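Local coordinates for periplasmic binding protein/LacI transcriptional regulator (Burkholderia graminis C4D1M, PDB 5HQJ) that binds D-arabinose between its two lobes and probably serves as the sugar-binding component of a bacterial ABC transporter, at residues Ser30-Pro35 / Lys59-Val64; Pro35-Pro40 / Gln66-Ser71; Ala89-Glu94 / Thr114-Ser119. All coordinates share one frame; numbering follows the deposited sequence.

Contact 1 of 3, residues Ser30-Pro35 / Lys59-Val64; sequences SVAVIP and KYQWVV
V33 and W62 meet because W62 carries its CG trans to the backbone N (chi1 178°), which swings the indole along strand 59-62 towards V33 and P35, while V33, with CG1 trans to its own N, has that branch beside the six-membered ring, CG1 to W62 CZ3 being 3.8 Å. The other branch, V33 CG2, reaches the edge of the Y60 ring near its plane, 3.5 Å from Y60 CE1. Past the strand end, P35 CD sits over one indole face, 3.7 Å from the six-membered centroid and 13° off the normal, which meets the definition of a CH-pi contact.

These strands are the parallel pair of a beta-alpha-beta crossover through helix 42-56. Four backbone bonds join them, from V31 N to K59 O, Q61 N to V31 O, V33 N to Q61 O (2.9 Å) and V63 N to V33 O. On the other sheet face, A32 CB lies against Q61 CG at 3.9 Å, beneath helix 71-82. The phenol of Y60 bonds N46 of helix 42-56.

Regular amide pairing thus sets the register, and P35 carries the apolar contact on past the strand end, at a cost: V63 O, with P35 CD 3.3 Å away, is buried without a hydrogen-bond partner.

Contact 2 of 3, residues Pro35-Pro40 / Gln66-Ser71; sequences PKVAVP and QNTQGS. With 64K (alpha-D-arabinopyranose), chain B.
V37 meets the neighbouring loop with an almost fully extended backbone, phi 176° and psi 172°, and no polar bond joins the two segments: the evidence for the contact is nearly all V37 side chain against the backbone of Q66 and N67 and the methyl of T68. Both segments are loops after parallel strands of the type I periplasmic binding protein fold, at the end of the sheet that faces the sugar. The loop 35-40 leaves strand 30-34, whereas the loop 66-71 comes after strand 59-62.

The branches of V37 divide the work. CG1 lies 3.3 Å from N67 O and also reaches the carbonyl carbon of Q66, at 3.9 Å, so this methyl rests on the chain itself. CG2 turns to T68, where the two CG2 methyls are 4.0 Å apart. The V37 torsion (chi1 -97°) is displaced from a staggered value, and in this rotation the two methyls are spread over consecutive residues of the other loop.

Each loop is also shaped by its own bonds. V39 N bonds V37 O at 2.8 Å, closing an inverse gamma turn centred on A38. In the second loop N67 OD1 bonds T72, while G70 is the N-cap of helix 71-82, with backbone angles that suit glycine.

The side chain of K36, the residue before V37, runs into the ligand pocket instead. Its chain is extended beyond CG, which carries the amine to the sugar and to N164 of the other lobe, the stronger of these polar partners. The same pocket also contains D247, R168 and Q267, all hydrogen-bonded to the arabinose. The bond from K36 NZ to the anomeric hydroxyl O1 of 64K is weak, at 3.2 Å, and K36 CE stands equally near that oxygen.

Contact 3 of 3, residues Ala89-Glu94 / Thr114-Ser119; sequences AISVNE and TYDSDS. With 64K (alpha-D-arabinopyranose), chain B.
S91 OG and D116 OD2 form the side-chain hydrogen bond across the segments, 2.8 Å long, with the serine donating to the anti lone pair of the carboxylate. The same OD2 accepts a hydrogen bond from O1 of the arabinose (64K) at 2.6 Å, and D116 OD1 accepts one from its O2 at 2.6 Å. The carboxylate therefore binds two sugar hydroxyls, with S91 as a second-shell residue that would limit its rotation.

One backbone bond, Y115 N to I90 O, closes the strand pairing; V92 N to S117 O (3.0 Å) extends it into the loops and is straighter, 170° at the hydrogen against 155°. One water bridges V92 O, S117 OG and D118 O.

In Y115, CG lies between backbone N and carbonyl carbon (chi1 74°), folding the ring back against the end of strand 87-90 and the S91 that follows it. S91 CB stands over one face, a CH-pi contact at 4.0 Å from the centroid. Apart from the tyrosine, V92 CG2 packs on S119 CB at 3.9 Å.

Strands 87-90 and 111-115 are the parallel pair of a beta-alpha-beta unit; helix 99-106 covers I90 and T114 through M102, helix 42-56 touches Y115 and D116, and helix 269-284 lies against A89.

Overall arrangement
Contacts 1 and 3 belong to one parallel sheet, where strands 30-34 and 87-90 are neighbours, but contact 1 includes edge strand 59-62 and is partly buried, whereas contact 3 is buried nearer the chain centre. Contact 2, also partly buried, prolongs the pair of contact 1 as loops, sharing P35. Their chemistry follows place: regular amide bonds and aromatic packing in contact 1, sparse methyl packing in contact 2, and a shift from strand pairing to carboxylate-sugar bonding in contact 3. A weak bond from Y115 OH to I34 O (2.9 Å) and one from N93 ND2 to K36 O (2.8 Å) tie contact 3 to the other two. Contacts 2 and 3 both reach the arabinose at O1.

Contact 1 of 3, residues Ser30-Pro35 / Lys59-Val64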
# COMPACT_ATOMS: atom_id res chain seq x y z
N SER A 30 9.17 -24.56 -0.51
CA SER A 30 9.64 -23.41 -1.25
C SER A 30 8.49 -22.43 -1.39
O SER A 30 7.41 -22.80 -1.89
CB SER A 30 10.15 -23.84 -2.63
OG SER A 30 10.94 -22.84 -3.23
N VAL A 31 8.73 -21.20 -0.95
CA VAL A 31 7.75 -20.12 -1.05
C VAL A 31 8.37 -18.89 -1.67
O VAL A 31 9.55 -18.59 -1.47
CB VAL A 31 7.16 -19.75 0.34
CG1 VAL A 31 6.45 -20.96 0.92
CG2 VAL A 31 8.23 -19.20 1.31
N ALA A 32 7.55 -18.16 -2.40
CA ALA A 32 7.96 -16.98 -3.11
C ALA A 32 7.02 -15.82 -2.75
O ALA A 32 5.80 -16.02 -2.68
CB ALA A 32 7.97 -17.23 -4.61
N VAL A 33 7.59 -14.65 -2.50
CA VAL A 33 6.81 -13.45 -2.22
C VAL A 33 7.15 -12.35 -3.20
O VAL A 33 8.34 -12.08 -3.45
CB VAL A 33 7.03 -12.98 -0.78
CG1 VAL A 33 6.09 -11.84 -0.46
CG2 VAL A 33 6.79 -14.11 0.20
N ILE A 34 6.11 -11.72 -3.75
CA ILE A 34 6.23 -10.79 -4.87
C ILE A 34 5.67 -9.44 -4.48
O ILE A 34 4.46 -9.34 -4.19
CB ILE A 34 5.44 -11.29 -6.13
CG1 ILE A 34 5.86 -12.71 -6.48
CG2 ILE A 34 5.61 -10.33 -7.33
CD1 ILE A 34 4.97 -13.41 -7.50
N PRO A 35 6.52 -8.40 -4.45
CA PRO A 35 5.98 -7.06 -4.26
C PRO A 35 5.43 -6.50 -5.57
O PRO A 35 5.54 -7.16 -6.60
CB PRO A 35 7.20 -6.26 -3.80
CG PRO A 35 8.32 -6.89 -4.57
CD PRO A 35 8.01 -8.37 -4.49
N LYS A 59 12.60 -22.71 2.38
CA LYS A 59 13.25 -21.94 1.33
C LYS A 59 12.36 -20.76 0.99
O LYS A 59 11.15 -20.91 0.86
CB LYS A 59 13.52 -22.81 0.09
CG LYS A 59 13.63 -22.05 -1.23
CD LYS A 59 14.83 -21.10 -1.27
CE LYS A 59 14.84 -20.24 -2.53
NZ LYS A 59 15.78 -19.09 -2.41
N TYR A 60 12.98 -19.60 0.83
CA TYR A 60 12.26 -18.36 0.61
C TYR A 60 12.92 -17.58 -0.53
O TYR A 60 14.14 -17.46 -0.56
CB TYR A 60 12.26 -17.53 1.91
CG TYR A 60 11.80 -16.09 1.73
CD1 TYR A 60 10.46 -15.78 1.61
CD2 TYR A 60 12.72 -15.06 1.71
CE1 TYR A 60 10.05 -14.47 1.45
CE2 TYR A 60 12.33 -13.74 1.56
CZ TYR A 60 10.99 -13.45 1.42
OH TYR A 60 10.57 -12.14 1.26
N GLN A 61 12.11 -17.07 -1.46
CA GLN A 61 12.59 -16.06 -2.41
C GLN A 61 11.67 -14.84 -2.51
O GLN A 61 10.43 -14.91 -2.47
CB GLN A 61 12.77 -16.66 -3.82
CG GLN A 61 11.84 -17.78 -4.08
CD GLN A 61 11.93 -18.34 -5.49
OE1 GLN A 61 12.58 -17.76 -6.37
NE2 GLN A 61 11.28 -19.47 -5.71
N TRP A 62 12.34 -13.71 -2.66
CA TRP A 62 11.72 -12.43 -2.93
C TRP A 62 11.92 -12.13 -4.41
O TRP A 62 13.06 -12.02 -4.87
CB TRP A 62 12.37 -11.39 -2.00
CG TRP A 62 11.94 -9.98 -2.11
CD1 TRP A 62 12.63 -8.96 -2.67
CD2 TRP A 62 10.73 -9.41 -1.60
NE1 TRP A 62 11.95 -7.78 -2.53
CE2 TRP A 62 10.77 -8.03 -1.88
CE3 TRP A 62 9.63 -9.93 -0.91
CZ2 TRP A 62 9.74 -7.18 -1.53
CZ3 TRP A 62 8.60 -9.05 -0.56
CH2 TRP A 62 8.66 -7.72 -0.89
N VAL A 63 10.82 -12.07 -5.15
CA VAL A 63 10.85 -11.92 -6.61
C VAL A 63 10.26 -10.58 -7.03
O VAL A 63 9.06 -10.32 -6.88
CB VAL A 63 10.10 -13.07 -7.29
CG1 VAL A 63 10.37 -13.06 -8.79
CG2 VAL A 63 10.53 -14.40 -6.67
N VAL A 64 11.10 -9.72 -7.59
CA VAL A 64 10.72 -8.34 -7.81
C VAL A 64 10.38 -8.00 -9.26
O VAL A 64 11.20 -8.20 -10.16
CB VAL A 64 11.85 -7.41 -7.36
CG1 VAL A 64 11.32 -6.02 -7.24
CG2 VAL A 64 12.46 -7.86 -6.02

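Contact 2 of 3, residues Pro35-Pro40 / Gln66-Ser71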
# COMPACT_ATOMS: atom_id res chain seq x y z
N PRO A 35 6.52 -8.40 -4.45
CA PRO A 35 5.98 -7.06 -4.26
C PRO A 35 5.43 -6.50 -5.57
O PRO A 35 5.54 -7.16 -6.60
CB PRO A 35 7.20 -6.26 -3.80
CG PRO A 35 8.32 -6.89 -4.57
CD PRO A 35 8.01 -8.37 -4.49
N LYS A 36 4.89 -5.29 -5.52
CA LYS A 36 4.44 -4.64 -6.75
C LYS A 36 5.66 -4.31 -7.61
O LYS A 36 5.57 -4.29 -8.84
CB LYS A 36 3.63 -3.37 -6.45
CG LYS A 36 2.15 -3.62 -6.00
CD LYS A 36 1.40 -2.29 -5.80
CE LYS A 36 -0.03 -2.48 -5.27
NZ LYS A 36 -0.79 -1.20 -5.29
N VAL A 37 6.78 -4.04 -6.94
CA VAL A 37 8.05 -3.66 -7.57
C VAL A 37 9.02 -3.34 -6.45
O VAL A 37 8.61 -3.25 -5.30
CB VAL A 37 7.95 -2.41 -8.48
CG1 VAL A 37 7.77 -2.76 -9.98
CG2 VAL A 37 6.90 -1.41 -7.95
N ALA A 38 10.29 -3.13 -6.79
CA ALA A 38 11.27 -2.69 -5.80
C ALA A 38 11.07 -1.24 -5.43
O ALA A 38 11.82 -0.38 -5.87
CB ALA A 38 12.68 -2.87 -6.33
N VAL A 39 10.07 -0.99 -4.59
CA VAL A 39 9.81 0.32 -4.01
C VAL A 39 9.83 0.24 -2.47
O VAL A 39 9.61 -0.82 -1.90
CB VAL A 39 8.46 0.88 -4.49
CG1 VAL A 39 8.50 1.19 -5.97
CG2 VAL A 39 7.37 -0.09 -4.22
N PRO A 40 10.07 1.37 -1.79
CA PRO A 40 10.46 1.42 -0.38
C PRO A 40 9.52 0.71 0.53
O PRO A 40 9.97 0.01 1.40
CB PRO A 40 10.48 2.91 -0.07
CG PRO A 40 10.71 3.56 -1.40
CD PRO A 40 10.13 2.70 -2.44
N GLN A 66 9.92 -5.39 -12.49
CA GLN A 66 10.77 -4.27 -12.94
C GLN A 66 9.93 -3.01 -13.16
O GLN A 66 10.46 -1.89 -13.12
CB GLN A 66 11.51 -4.61 -14.23
CG GLN A 66 12.16 -5.97 -14.24
CD GLN A 66 11.19 -7.09 -14.58
OE1 GLN A 66 10.77 -7.22 -15.73
NE2 GLN A 66 10.82 -7.88 -13.57
N ASN A 67 8.64 -3.21 -13.39
CA ASN A 67 7.69 -2.12 -13.55
C ASN A 67 6.32 -2.55 -13.08
O ASN A 67 6.12 -3.72 -12.73
CB ASN A 67 7.64 -1.66 -15.00
CG ASN A 67 7.58 -2.81 -15.98
OD1 ASN A 67 6.85 -3.79 -15.77
ND2 ASN A 67 8.33 -2.71 -17.07
N THR A 68 5.38 -1.62 -13.07
CA THR A 68 4.08 -1.82 -12.44
C THR A 68 3.02 -2.39 -13.39
O THR A 68 1.83 -2.28 -13.09
CB THR A 68 3.55 -0.48 -11.84
OG1 THR A 68 3.55 0.55 -12.84
CG2 THR A 68 4.40 -0.03 -10.70
N GLN A 69 3.40 -3.00 -14.51
CA GLN A 69 2.41 -3.12 -15.59
C GLN A 69 1.42 -4.31 -15.52
O GLN A 69 0.21 -4.09 -15.65
CB GLN A 69 3.12 -3.12 -16.96
CG GLN A 69 4.06 -4.25 -17.25
CD GLN A 69 4.75 -4.05 -18.60
OE1 GLN A 69 5.94 -3.74 -18.67
NE2 GLN A 69 3.98 -4.20 -19.67
N GLY A 70 1.89 -5.55 -15.34
CA GLY A 70 0.96 -6.67 -15.24
C GLY A 70 1.45 -7.92 -15.93
O GLY A 70 1.51 -8.99 -15.32
N SER A 71 1.80 -7.78 -17.20
CA SER A 71 2.49 -8.84 -17.91
C SER A 71 3.73 -9.28 -17.14
O SER A 71 4.12 -10.45 -17.17
CB SER A 71 2.89 -8.39 -19.32
OG SER A 71 2.21 -7.19 -19.66
O2 64K B . -0.16 -0.22 0.26
C2 64K B . 0.55 0.54 -0.78
C3 64K B . 1.48 1.49 -0.09
O3 64K B . 0.72 2.55 0.45
C4 64K B . 2.48 2.12 -1.05
O4 64K B . 1.84 3.02 -1.97
C5 64K B . 3.13 1.07 -1.83
O5 64K B . 2.14 0.38 -2.62
C1 64K B . 1.32 -0.40 -1.66
O1 64K B . 0.43 -1.17 -2.37

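Contact 3 of 3, residues Ala89-Glu94 / Thr114-Ser119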
# COMPACT_ATOMS: atom_id res chain seq x y z
N ALA A 89 2.90 -15.74 -2.61
CA ALA A 89 2.18 -14.58 -2.08
C ALA A 89 2.54 -13.39 -2.95
O ALA A 89 3.72 -13.14 -3.25
CB ALA A 89 2.54 -14.32 -0.62
N ILE A 90 1.51 -12.65 -3.35
CA ILE A 90 1.70 -11.54 -4.26
C ILE A 90 0.87 -10.32 -3.86
O ILE A 90 -0.29 -10.42 -3.46
CB ILE A 90 1.37 -11.98 -5.72
CG1 ILE A 90 1.60 -10.80 -6.68
CG2 ILE A 90 -0.05 -12.56 -5.83
CD1 ILE A 90 1.38 -11.13 -8.16
N SER A 91 1.51 -9.16 -3.95
CA SER A 91 0.82 -7.87 -4.01
C SER A 91 0.62 -7.46 -5.48
O SER A 91 1.60 -7.28 -6.22
CB SER A 91 1.62 -6.82 -3.26
OG SER A 91 0.98 -5.57 -3.33
N VAL A 92 -0.64 -7.29 -5.90
CA VAL A 92 -0.99 -7.14 -7.32
C VAL A 92 -1.12 -5.70 -7.80
O VAL A 92 -1.82 -4.89 -7.21
CB VAL A 92 -2.33 -7.85 -7.60
CG1 VAL A 92 -2.67 -7.81 -9.06
CG2 VAL A 92 -2.24 -9.28 -7.13
N ASN A 93 -0.43 -5.38 -8.89
CA ASN A 93 -0.50 -4.03 -9.43
C ASN A 93 -1.83 -3.74 -10.10
O ASN A 93 -2.41 -2.67 -9.90
CB ASN A 93 0.65 -3.79 -10.40
CG ASN A 93 1.91 -3.25 -9.71
OD1 ASN A 93 1.88 -2.21 -9.03
ND2 ASN A 93 2.99 -3.94 -9.90
N GLU A 94 -2.32 -4.71 -10.86
CA GLU A 94 -3.60 -4.59 -11.56
C GLU A 94 -4.30 -5.98 -11.57
O GLU A 94 -3.75 -6.95 -12.09
CB GLU A 94 -3.36 -4.05 -12.97
CG GLU A 94 -4.61 -3.49 -13.67
CD GLU A 94 -5.56 -4.59 -14.06
OE1 GLU A 94 -6.78 -4.43 -13.83
OE2 GLU A 94 -5.07 -5.62 -14.57
N THR A 114 -2.92 -13.40 -1.65
CA THR A 114 -2.49 -12.02 -1.87
C THR A 114 -2.27 -11.29 -0.56
O THR A 114 -2.77 -11.73 0.48
CB THR A 114 -3.52 -11.27 -2.71
OG1 THR A 114 -4.82 -11.34 -2.09
CG2 THR A 114 -3.59 -11.89 -4.09
N TYR A 115 -1.49 -10.21 -0.64
CA TYR A 115 -1.24 -9.32 0.52
C TYR A 115 -1.13 -7.90 -0.03
O TYR A 115 -0.77 -7.71 -1.20
CB TYR A 115 0.01 -9.76 1.32
CG TYR A 115 1.31 -9.44 0.64
CD1 TYR A 115 1.76 -10.24 -0.41
CD2 TYR A 115 2.03 -8.31 0.96
CE1 TYR A 115 2.91 -9.94 -1.09
CE2 TYR A 115 3.20 -7.99 0.27
CZ TYR A 115 3.63 -8.82 -0.75
OH TYR A 115 4.76 -8.53 -1.46
N ASP A 116 -1.51 -6.93 0.80
CA ASP A 116 -1.39 -5.50 0.51
C ASP A 116 -2.36 -4.99 -0.55
O ASP A 116 -3.12 -4.06 -0.29
CB ASP A 116 0.05 -5.17 0.10
CG ASP A 116 0.21 -3.75 -0.33
OD1 ASP A 116 -0.20 -2.83 0.43
OD2 ASP A 116 0.70 -3.56 -1.45
N SER A 117 -2.28 -5.59 -1.75
CA SER A 117 -3.15 -5.23 -2.87
C SER A 117 -3.71 -6.49 -3.53
O SER A 117 -3.00 -7.32 -4.12
CB SER A 117 -2.44 -4.36 -3.91
OG SER A 117 -3.41 -3.54 -4.60
N ASP A 118 -5.02 -6.63 -3.40
CA ASP A 118 -5.73 -7.85 -3.78
C ASP A 118 -6.05 -7.97 -5.28
O ASP A 118 -6.05 -6.97 -6.01
CB ASP A 118 -7.05 -7.95 -2.99
CG ASP A 118 -7.62 -9.36 -2.96
OD1 ASP A 118 -6.95 -10.29 -3.42
OD2 ASP A 118 -8.75 -9.54 -2.45
N SER A 119 -6.23 -9.22 -5.72
CA SER A 119 -6.91 -9.57 -6.98
C SER A 119 -8.04 -10.55 -6.66
O SER A 119 -7.83 -11.76 -6.64
CB SER A 119 -5.95 -10.20 -8.00
OG SER A 119 -6.67 -10.69 -9.13
O2 64K B . -0.16 -0.22 0.26
C2 64K B . 0.55 0.54 -0.78
C3 64K B . 1.48 1.49 -0.09
O3 64K B . 0.72 2.55 0.45
C4 64K B . 2.48 2.12 -1.05
O4 64K B . 1.84 3.02 -1.97
C5 64K B . 3.13 1.07 -1.83
O5 64K B . 2.14 0.38 -2.62
C1 64K B . 1.32 -0.40 -1.66
O1 64K B . 0.43 -1.17 -2.37
O HOH W 1 -4.65 -4.36 -6.99